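Local coordinates for carnitinyl-CoA dehydratase (Mycobacterium avium, PDB 3R0O), which probably catalyses the reversible dehydration of carnitinyl-CoA as a trimeric lyase of the enoyl-CoA hydratase/isomerase (crotonase) family, at residues A[181-185]-A[186-190]. Sequence-based numbering, arbitrary orientation.
Sequences SDALR and WGLIN
Leu188 N donates to Ala183 O at 2.9 Å, closing the C-terminal end of helix 180-186. Ile189 N adds a weak bond to the same oxygen. Just before it, Trp186 N keeps the helical bond to Asp182 O at 3.0 Å. Gly187 N reaches Leu184 O at 3.1 Å, from above the carbonyl plane. A water donates to Leu184 O and Ile189 O and bridges helix and loop.

Arg185 and Trp186 form a cation-pi pair. The Arg185 chain bends at chi3 (93°), which brings its guanidinium over one face of the indole. CZ of Arg185 is 4.2 Å from the centroid of the Trp186 six-membered ring. The two planes are 53° apart, so this is not a flat stack. Arg185 of the third subunit also packs on this pair.

The apolar contacts join the last helical turn to the loop. Ala183 CB meets Leu188 CD2 at 3.9 Å and Ile189 CG1 at 4.0 Å. Ile189 CG1 lies against the Leu184 backbone. Leu188 continues onto helix 155-162, and Ile189 onto strand 131-135.

With Gly187 at positive phi (79°), the Leu188 N and Gly187 N bonds make a Schellman motif. It ends the helix and leads into strand 191-193 of the crotonase-fold sheet.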
ATOM      1  N   SER A 181     -11.356  -1.289  16.757  1.00 17.52           N
ATOM      2  CA  SER A 181     -12.107  -2.180  15.875  1.00 18.64           C
ATOM      3  C   SER A 181     -11.937  -1.805  14.394  1.00 17.56           C
ATOM      4  O   SER A 181     -11.693  -2.670  13.555  1.00 17.81           O
ATOM      5  CB  SER A 181     -13.587  -2.187  16.285  1.00 19.53           C
ATOM      6  OG  SER A 181     -14.369  -2.750  15.257  1.00 22.20           O
ATOM      7  N   ASP A 182     -12.036  -0.518  14.069  1.00 17.85           N
ATOM      8  CA  ASP A 182     -11.798  -0.082  12.689  1.00 17.12           C
ATOM      9  C   ASP A 182     -10.351  -0.274  12.270  1.00 16.10           C
ATOM     10  O   ASP A 182     -10.070  -0.684  11.122  1.00 15.70           O
ATOM     11  CB  ASP A 182     -12.241   1.366  12.463  1.00 17.98           C
ATOM     12  CG  ASP A 182     -13.745   1.486  12.247  1.00 20.93           C
ATOM     13  OD1 ASP A 182     -14.409   0.457  12.023  1.00 22.21           O
ATOM     14  OD2 ASP A 182     -14.267   2.606  12.301  1.00 23.32           O
ATOM     15  N   ALA A 183      -9.423  -0.034  13.191  1.00 15.23           N
ATOM     16  CA  ALA A 183      -7.980  -0.225  12.864  1.00 14.16           C
ATOM     17  C   ALA A 183      -7.635  -1.715  12.537  1.00 14.15           C
ATOM     18  O   ALA A 183      -6.805  -2.000  11.649  1.00 13.49           O
ATOM     19  CB  ALA A 183      -7.096   0.304  14.006  1.00 12.80           C
ATOM     20  N   LEU A 184      -8.278  -2.633  13.267  1.00 14.26           N
ATOM     21  CA  LEU A 184      -8.146  -4.072  13.070  1.00 14.84           C
ATOM     22  C   LEU A 184      -8.737  -4.439  11.708  1.00 15.53           C
ATOM     23  O   LEU A 184      -8.110  -5.157  10.923  1.00 14.90           O
ATOM     24  CB  LEU A 184      -8.876  -4.862  14.190  1.00 14.75           C
ATOM     25  CG  LEU A 184      -8.770  -6.397  14.135  1.00 15.25           C
ATOM     26  CD1 LEU A 184      -7.342  -6.842  14.467  1.00 12.98           C
ATOM     27  CD2 LEU A 184      -9.818  -7.102  15.028  1.00 14.40           C
ATOM     28  N   ARG A 185      -9.927  -3.914  11.424  1.00 16.48           N
ATOM     29  CA  ARG A 185     -10.580  -4.153  10.146  1.00 17.30           C
ATOM     30  C   ARG A 185      -9.717  -3.714   8.943  1.00 16.32           C
ATOM     31  O   ARG A 185      -9.714  -4.379   7.922  1.00 15.85           O
ATOM     32  CB  ARG A 185     -11.948  -3.475  10.083  1.00 19.05           C
ATOM     33  CG  ARG A 185     -12.562  -3.608   8.713  1.00 22.75           C
ATOM     34  CD  ARG A 185     -14.044  -3.408   8.728  1.00 31.14           C
ATOM     35  NE  ARG A 185     -14.405  -2.016   8.463  1.00 37.20           N
ATOM     36  CZ  ARG A 185     -14.186  -1.353   7.318  1.00 37.80           C
ATOM     37  NH1 ARG A 185     -13.540  -1.901   6.276  1.00 37.48           N
ATOM     38  NH2 ARG A 185     -14.602  -0.100   7.236  1.00 39.02           N
ATOM     39  N   TRP A 186      -8.981  -2.611   9.083  1.00 15.33           N
ATOM     40  CA  TRP A 186      -8.146  -2.113   7.996  1.00 14.64           C
ATOM     41  C   TRP A 186      -6.779  -2.825   7.886  1.00 13.89           C
ATOM     42  O   TRP A 186      -6.078  -2.639   6.918  1.00 14.13           O
ATOM     43  CB  TRP A 186      -7.959  -0.601   8.100  1.00 14.31           C
ATOM     44  CG  TRP A 186      -9.218   0.189   7.764  1.00 13.95           C
ATOM     45  CD1 TRP A 186      -9.876   1.048   8.582  1.00 14.72           C
ATOM     46  CD2 TRP A 186      -9.940   0.179   6.519  1.00 14.88           C
ATOM     47  NE1 TRP A 186     -10.985   1.571   7.937  1.00 16.97           N
ATOM     48  CE2 TRP A 186     -11.044   1.046   6.668  1.00 17.90           C
ATOM     49  CE3 TRP A 186      -9.771  -0.499   5.289  1.00 16.41           C
ATOM     50  CZ2 TRP A 186     -11.984   1.271   5.616  1.00 17.78           C
ATOM     51  CZ3 TRP A 186     -10.705  -0.287   4.257  1.00 15.15           C
ATOM     52  CH2 TRP A 186     -11.790   0.598   4.427  1.00 16.28           C
ATOM     53  N   GLY A 187      -6.420  -3.630   8.876  1.00 13.50           N
ATOM     54  CA  GLY A 187      -5.085  -4.203   8.945  1.00 13.37           C
ATOM     55  C   GLY A 187      -3.990  -3.272   9.457  1.00 13.24           C
ATOM     56  O   GLY A 187      -2.795  -3.527   9.247  1.00 12.91           O
ATOM     57  N   LEU A 188      -4.395  -2.175  10.090  1.00 13.39           N
ATOM     58  CA  LEU A 188      -3.464  -1.264  10.744  1.00 13.37           C
ATOM     59  C   LEU A 188      -2.907  -1.861  12.051  1.00 13.27           C
ATOM     60  O   LEU A 188      -1.804  -1.531  12.472  1.00 12.87           O
ATOM     61  CB  LEU A 188      -4.158   0.073  11.052  1.00 12.93           C
ATOM     62  CG  LEU A 188      -3.351   1.145  11.814  1.00 13.23           C
ATOM     63  CD1 LEU A 188      -2.122   1.681  11.041  1.00 11.81           C
ATOM     64  CD2 LEU A 188      -4.251   2.326  12.197  1.00 14.23           C
ATOM     65  N   ILE A 189      -3.696  -2.694  12.715  1.00 13.16           N
ATOM     66  CA  ILE A 189      -3.230  -3.364  13.931  1.00 13.59           C
ATOM     67  C   ILE A 189      -3.498  -4.865  13.804  1.00 14.04           C
ATOM     68  O   ILE A 189      -4.213  -5.265  12.879  1.00 13.75           O
ATOM     69  CB  ILE A 189      -3.874  -2.781  15.192  1.00 13.75           C
ATOM     70  CG1 ILE A 189      -5.376  -3.092  15.218  1.00 13.93           C
ATOM     71  CG2 ILE A 189      -3.544  -1.262  15.328  1.00 12.99           C
ATOM     72  CD1 ILE A 189      -5.995  -2.780  16.582  1.00 15.81           C
ATOM     73  N   ASN A 190      -2.916  -5.687  14.685  1.00 13.66           N
ATOM     74  CA  ASN A 190      -2.979  -7.145  14.476  1.00 14.54           C
ATOM     75  C   ASN A 190      -4.033  -7.854  15.305  1.00 14.72           C
ATOM     76  O   ASN A 190      -4.484  -8.930  14.946  1.00 14.95           O
ATOM     77  CB  ASN A 190      -1.617  -7.820  14.685  1.00 14.62           C
ATOM     78  CG  ASN A 190      -0.526  -7.193  13.837  1.00 14.41           C
ATOM     79  OD1 ASN A 190       0.085  -6.214  14.253  1.00 12.64           O
ATOM     80  ND2 ASN A 190      -0.314  -7.722  12.625  1.00 13.41           N
TER
HETATM   81  O   HOH W   1      -5.895  -6.920  11.044  1.00 13.21           O